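Myosin-17 (Arabidopsis thaliana, PDB 7KFL) is a plant class XI myosin, probably an actin-based transport motor, whose globular tail recognises cargo. Local coordinates at residues L14-K17 with C18-N22; H42-S45 with F46-E49. All coordinates share one frame; numbering follows the deposited sequence.

Contact 1: L14-K17 with C18-N22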
ATOM      1  N   LEU A  14     -16.122 -12.516 -28.431  1.00 69.72           N
ATOM      2  CA  LEU A  14     -14.917 -12.005 -29.138  1.00 69.31           C
ATOM      3  C   LEU A  14     -14.072 -11.145 -28.188  1.00 67.45           C
ATOM      4  O   LEU A  14     -12.860 -11.406 -28.094  1.00 68.26           O
ATOM      5  CB  LEU A  14     -15.352 -11.201 -30.370  1.00 70.26           C
ATOM      6  CG  LEU A  14     -15.045 -11.831 -31.729  1.00 71.91           C
ATOM      7  CD1 LEU A  14     -13.544 -11.917 -31.965  1.00 72.45           C
ATOM      8  CD2 LEU A  14     -15.696 -13.201 -31.866  1.00 72.77           C
ATOM      9  N   LEU A  15     -14.687 -10.158 -27.526  1.00 65.74           N
ATOM     10  CA  LEU A  15     -14.002  -9.205 -26.609  1.00 64.42           C
ATOM     11  C   LEU A  15     -13.353  -9.986 -25.460  1.00 63.68           C
ATOM     12  O   LEU A  15     -12.177  -9.716 -25.166  1.00 62.46           O
ATOM     13  CB  LEU A  15     -15.006  -8.173 -26.080  1.00 63.89           C
ATOM     14  CG  LEU A  15     -14.415  -7.042 -25.236  1.00 63.38           C
ATOM     15  CD1 LEU A  15     -13.386  -6.242 -26.023  1.00 63.76           C
ATOM     16  CD2 LEU A  15     -15.509  -6.121 -24.719  1.00 63.05           C
ATOM     17  N   VAL A  16     -14.093 -10.921 -24.853  1.00 64.47           N
ATOM     18  CA  VAL A  16     -13.617 -11.792 -23.736  1.00 65.32           C
ATOM     19  C   VAL A  16     -12.314 -12.478 -24.163  1.00 66.35           C
ATOM     20  O   VAL A  16     -11.382 -12.526 -23.338  1.00 66.73           O
ATOM     21  CB  VAL A  16     -14.686 -12.822 -23.313  1.00 65.72           C
ATOM     22  CG1 VAL A  16     -14.100 -13.961 -22.486  1.00 65.70           C
ATOM     23  CG2 VAL A  16     -15.832 -12.160 -22.562  1.00 65.21           C
ATOM     24  N   LYS A  17     -12.256 -12.979 -25.401  1.00 68.41           N
ATOM     25  CA  LYS A  17     -11.094 -13.735 -25.943  1.00 70.02           C
ATOM     26  C   LYS A  17      -9.907 -12.789 -26.161  1.00 69.29           C
ATOM     27  O   LYS A  17      -8.764 -13.241 -25.964  1.00 69.80           O
ATOM     28  CB  LYS A  17     -11.486 -14.469 -27.230  1.00 71.78           C
ATOM     29  CG  LYS A  17     -10.520 -15.558 -27.691  1.00 74.20           C
ATOM     30  CD  LYS A  17     -10.089 -16.549 -26.613  1.00 75.65           C
ATOM     31  CE  LYS A  17     -11.185 -16.953 -25.641  1.00 76.33           C
ATOM     32  NZ  LYS A  17     -10.675 -17.874 -24.598  1.00 77.09           N
ATOM     33  N   CYS A  18     -10.165 -11.529 -26.528  1.00 68.02           N
ATOM     34  CA  CYS A  18      -9.131 -10.480 -26.737  1.00 68.11           C
ATOM     35  C   CYS A  18      -8.535 -10.039 -25.393  1.00 66.07           C
ATOM     36  O   CYS A  18      -7.294  -9.964 -25.299  1.00 67.04           O
ATOM     37  CB  CYS A  18      -9.703  -9.280 -27.481  1.00 69.26           C
ATOM     38  SG  CYS A  18     -10.170  -9.664 -29.189  1.00 74.76           S
ATOM     39  N   ILE A  19      -9.382  -9.758 -24.395  1.00 63.37           N
ATOM     40  CA  ILE A  19      -8.959  -9.212 -23.068  1.00 60.92           C
ATOM     41  C   ILE A  19      -8.511 -10.356 -22.144  1.00 59.74           C
ATOM     42  O   ILE A  19      -7.969 -10.047 -21.067  1.00 58.77           O
ATOM     43  CB  ILE A  19     -10.060  -8.336 -22.433  1.00 59.68           C
ATOM     44  CG1 ILE A  19     -11.335  -9.117 -22.104  1.00 59.46           C
ATOM     45  CG2 ILE A  19     -10.352  -7.135 -23.319  1.00 59.39           C
ATOM     46  CD1 ILE A  19     -12.245  -8.418 -21.120  1.00 58.67           C
ATOM     47  N   SER A  20      -8.717 -11.619 -22.542  1.00 59.17           N
ATOM     48  CA  SER A  20      -8.174 -12.825 -21.855  1.00 58.92           C
ATOM     49  C   SER A  20      -6.682 -12.981 -22.174  1.00 59.63           C
ATOM     50  O   SER A  20      -5.962 -13.561 -21.341  1.00 60.72           O
ATOM     51  CB  SER A  20      -8.939 -14.070 -22.222  1.00 58.69           C
ATOM     52  OG  SER A  20     -10.209 -14.086 -21.589  1.00 58.29           O
ATOM     53  N   GLN A  21      -6.245 -12.497 -23.341  1.00 60.01           N
ATOM     54  CA  GLN A  21      -4.823 -12.500 -23.776  1.00 60.86           C
ATOM     55  C   GLN A  21      -4.105 -11.270 -23.208  1.00 59.41           C
ATOM     56  O   GLN A  21      -4.792 -10.291 -22.848  1.00 60.05           O
ATOM     57  CB  GLN A  21      -4.721 -12.465 -25.301  1.00 62.98           C
ATOM     58  CG  GLN A  21      -5.342 -13.668 -25.994  1.00 64.71           C
ATOM     59  CD  GLN A  21      -5.493 -13.437 -27.479  1.00 66.34           C
ATOM     60  OE1 GLN A  21      -4.950 -12.486 -28.037  1.00 67.06           O
ATOM     61  NE2 GLN A  21      -6.239 -14.314 -28.132  1.00 67.42           N
ATOM     62  N   ASN A  22      -2.771 -11.316 -23.155  1.00 57.63           N
ATOM     63  CA  ASN A  22      -1.917 -10.152 -22.802  1.00 56.83           C
ATOM     64  C   ASN A  22      -1.873  -9.203 -24.005  1.00 56.22           C
ATOM     65  O   ASN A  22      -1.185  -9.530 -24.992  1.00 56.44           O
ATOM     66  CB  ASN A  22      -0.514 -10.583 -22.369  1.00 57.07           C
ATOM     67  CG  ASN A  22       0.383  -9.418 -22.002  1.00 57.39           C
ATOM     68  OD1 ASN A  22      -0.056  -8.269 -21.959  1.00 57.35           O
ATOM     69  ND2 ASN A  22       1.646  -9.705 -21.732  1.00 57.90           N
TER

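Contact 2: H42-S45 with F46-E49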
ATOM      1  N   HIS A  42     -18.675   2.028 -29.273  1.00 64.26           N
ATOM      2  CA  HIS A  42     -19.090   1.603 -30.639  1.00 64.69           C
ATOM      3  C   HIS A  42     -20.502   1.005 -30.586  1.00 64.62           C
ATOM      4  O   HIS A  42     -21.373   1.483 -31.343  1.00 65.08           O
ATOM      5  CB  HIS A  42     -18.059   0.623 -31.222  1.00 65.09           C
ATOM      6  CG  HIS A  42     -18.330   0.209 -32.631  1.00 65.82           C
ATOM      7  ND1 HIS A  42     -18.250   1.094 -33.691  1.00 66.25           N
ATOM      8  CD2 HIS A  42     -18.663  -0.989 -33.161  1.00 65.54           C
ATOM      9  CE1 HIS A  42     -18.534   0.460 -34.812  1.00 66.51           C
ATOM     10  NE2 HIS A  42     -18.789  -0.820 -34.513  1.00 66.15           N
ATOM     11  N   TRP A  43     -20.719   0.020 -29.707  1.00 64.20           N
ATOM     12  CA  TRP A  43     -21.995  -0.733 -29.561  1.00 64.11           C
ATOM     13  C   TRP A  43     -23.051   0.105 -28.824  1.00 64.43           C
ATOM     14  O   TRP A  43     -24.228  -0.306 -28.837  1.00 63.19           O
ATOM     15  CB  TRP A  43     -21.759  -2.065 -28.836  1.00 63.59           C
ATOM     16  CG  TRP A  43     -20.784  -2.979 -29.513  1.00 63.90           C
ATOM     17  CD1 TRP A  43     -20.547  -3.091 -30.853  1.00 64.32           C
ATOM     18  CD2 TRP A  43     -19.926  -3.943 -28.875  1.00 63.97           C
ATOM     19  NE1 TRP A  43     -19.593  -4.044 -31.091  1.00 64.50           N
ATOM     20  CE2 TRP A  43     -19.196  -4.585 -29.897  1.00 64.26           C
ATOM     21  CE3 TRP A  43     -19.699  -4.320 -27.546  1.00 63.70           C
ATOM     22  CZ2 TRP A  43     -18.258  -5.581 -29.627  1.00 64.53           C
ATOM     23  CZ3 TRP A  43     -18.775  -5.306 -27.279  1.00 63.71           C
ATOM     24  CH2 TRP A  43     -18.065  -5.927 -28.308  1.00 64.48           C
ATOM     25  N   ARG A  44     -22.645   1.215 -28.198  1.00 66.04           N
ATOM     26  CA  ARG A  44     -23.508   2.090 -27.356  1.00 66.96           C
ATOM     27  C   ARG A  44     -24.029   1.273 -26.165  1.00 65.31           C
ATOM     28  O   ARG A  44     -25.214   1.412 -25.824  1.00 65.74           O
ATOM     29  CB  ARG A  44     -24.643   2.692 -28.195  1.00 69.26           C
ATOM     30  CG  ARG A  44     -24.171   3.478 -29.410  1.00 71.90           C
ATOM     31  CD  ARG A  44     -25.308   3.861 -30.339  1.00 74.33           C
ATOM     32  NE  ARG A  44     -26.295   4.728 -29.702  1.00 76.54           N
ATOM     33  CZ  ARG A  44     -26.253   6.061 -29.672  1.00 77.65           C
ATOM     34  NH1 ARG A  44     -25.261   6.724 -30.247  1.00 77.96           N
ATOM     35  NH2 ARG A  44     -27.214   6.732 -29.058  1.00 77.59           N
ATOM     36  N   SER A  45     -23.155   0.466 -25.550  1.00 64.18           N
ATOM     37  CA  SER A  45     -23.468  -0.460 -24.429  1.00 63.36           C
ATOM     38  C   SER A  45     -23.740   0.324 -23.140  1.00 62.73           C
ATOM     39  O   SER A  45     -24.360  -0.247 -22.223  1.00 62.18           O
ATOM     40  CB  SER A  45     -22.360  -1.461 -24.224  1.00 63.00           C
ATOM     41  OG  SER A  45     -22.277  -2.356 -25.320  1.00 63.57           O
ATOM     42  N   PHE A  46     -23.286   1.578 -23.068  1.00 62.29           N
ATOM     43  CA  PHE A  46     -23.542   2.492 -21.926  1.00 62.46           C
ATOM     44  C   PHE A  46     -25.008   2.949 -21.948  1.00 62.95           C
ATOM     45  O   PHE A  46     -25.498   3.389 -20.894  1.00 63.99           O
ATOM     46  CB  PHE A  46     -22.582   3.685 -21.950  1.00 62.29           C
ATOM     47  CG  PHE A  46     -21.120   3.340 -21.793  1.00 61.91           C
ATOM     48  CD1 PHE A  46     -20.686   2.499 -20.779  1.00 61.57           C
ATOM     49  CD2 PHE A  46     -20.170   3.873 -22.651  1.00 61.81           C
ATOM     50  CE1 PHE A  46     -19.341   2.190 -20.635  1.00 61.23           C
ATOM     51  CE2 PHE A  46     -18.825   3.565 -22.505  1.00 61.41           C
ATOM     52  CZ  PHE A  46     -18.413   2.724 -21.498  1.00 60.97           C
ATOM     53  N   GLU A  47     -25.684   2.832 -23.099  1.00 63.54           N
ATOM     54  CA  GLU A  47     -27.042   3.395 -23.339  1.00 64.09           C
ATOM     55  C   GLU A  47     -28.110   2.293 -23.434  1.00 62.81           C
ATOM     56  O   GLU A  47     -29.296   2.661 -23.546  1.00 63.72           O
ATOM     57  CB  GLU A  47     -27.027   4.250 -24.608  1.00 65.72           C
ATOM     58  CG  GLU A  47     -26.340   5.588 -24.420  1.00 67.44           C
ATOM     59  CD  GLU A  47     -26.022   6.323 -25.712  1.00 69.37           C
ATOM     60  OE1 GLU A  47     -25.144   5.845 -26.465  1.00 69.73           O
ATOM     61  OE2 GLU A  47     -26.658   7.368 -25.964  1.00 70.61           O
ATOM     62  N   VAL A  48     -27.736   1.007 -23.389  1.00 60.87           N
ATOM     63  CA  VAL A  48     -28.710  -0.130 -23.414  1.00 60.93           C
ATOM     64  C   VAL A  48     -29.237  -0.364 -21.994  1.00 60.35           C
ATOM     65  O   VAL A  48     -28.452  -0.232 -21.038  1.00 61.70           O
ATOM     66  CB  VAL A  48     -28.113  -1.420 -24.009  1.00 60.57           C
ATOM     67  CG1 VAL A  48     -27.587  -1.192 -25.414  1.00 61.37           C
ATOM     68  CG2 VAL A  48     -27.036  -2.034 -23.129  1.00 60.56           C
ATOM     69  N   GLU A  49     -30.519  -0.717 -21.881  1.00 59.98           N
ATOM     70  CA  GLU A  49     -31.245  -0.892 -20.594  1.00 60.05           C
ATOM     71  C   GLU A  49     -30.883  -2.246 -19.972  1.00 58.62           C
ATOM     72  O   GLU A  49     -31.074  -2.391 -18.749  1.00 59.06           O
ATOM     73  CB  GLU A  49     -32.754  -0.776 -20.823  1.00 61.73           C
ATOM     74  CG  GLU A  49     -33.187   0.569 -21.385  1.00 63.25           C
ATOM     75  CD  GLU A  49     -33.311   1.699 -20.376  1.00 64.46           C
ATOM     76  OE1 GLU A  49     -33.167   1.436 -19.164  1.00 65.69           O
ATOM     77  OE2 GLU A  49     -33.557   2.844 -20.808  1.00 66.09           O
TER

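Contact 1: L14-K17 with C18-N22
Ser20 reaches back to Val16 near the C-terminal end of helix 4-20, the first helix of this mainly helical cargo-binding domain. The contact is a run of i to i+4 pairs along that helix. Two backbone bonds keep it regular: Cys18 N to Leu14 O, 3.1 Å, and Ile19 N to Leu15 O, 2.9 Å. The next one, from Ser20 N to Val16 O, is weak. The Ser20 hydroxyl gives the same carbonyl a second bond, OG to Val16 O at 2.6 Å. Its first torsion, chi1 -74°, sets OG beside its own backbone N and so close to that oxygen. OG stands above the Val16 carbonyl plane, 36° out of it. Val16 O thus holds two donors from one residue.

The buried face carries Leu15 and Ile19, whose side chains meet at an oblique angle through Leu15 CD1 and Ile19 CG2, 4.2 Å apart. Ile19 holds CG1 between its backbone N and carbonyl carbon (chi1 64°). This lays CG1 against Leu15 O at 3.2 Å and leaves CG2 to meet the leucine. Both residues pack on helix 31-43, Leu15 on Val35 and Cys39, Ile19 on Ile36. Val16 and Ser20 face helix 53-65, where both touch Thr60. On another side of the helix Gln21 sets its CG end-on to the Lys17 carbonyl, 3.4 Å from Lys17 O, with the chain extended beyond. Cys18 SG sits 3.4 Å from Leu14 O.

Contact 2: H42-S45 with F46-E49
A type I beta turn from Arg44 to Glu47 carries the chain out of helix 31-43 into the loop before helix 53-65. Arg44 is the first residue to leave the helix and has positive phi, 62°. The turn is closed by Glu47 N bonding to Arg44 O at 3.1 Å, with an N-H...O angle of 154°.

The two end residues also meet through their side chains in a salt bridge, Arg44 NH2 to Glu47 OE2, 3.2 Å. It rests on charge alone, since OE2 lies well out of the guanidinium plane and no N-H points at it. Glu47 OE1 sits over the centre of one guanidinium face, 3.4 Å from Arg44 CZ. The two flat groups are tilted 42° apart. Glu47 has CG beside its backbone N and an extended chain, which carries the carboxylate to the guanidinium. The arginine chain is bent at chi3.

Ser45 and Phe46, the middle residues, are buried. Phe46 packs on Tyr37, Leu40 and Leu41 of helix 31-43 and on Phe54 of helix 53-65. Val48 follows the turn and straddles two carbonyls: CG1 lies 3.5 Å from Arg44 O, and CG2 lies 3.3 Å from Ser45 O.

Both contacts are local and partly buried, and each lies where a helix ends. Contact 1 closes helix 4-20, contact 2 runs from the end of helix 31-43 into the loop after it. Their centres are about 20 Å apart, on the same side of the chain's centre. Contact 1 packs its helix against helices 31-43 and 53-65, while contact 2 joins these two helices through the loop between them. The segments touch at Leu15 CD2 and Trp43 CZ3, 4.2 Å apart. In contact 1 a serine hydroxyl supplements helical backbone bonds and an aliphatic pair lies inward. In contact 2 a single turn bond is joined by an ion pair on the outer side, with an aromatic ring inward.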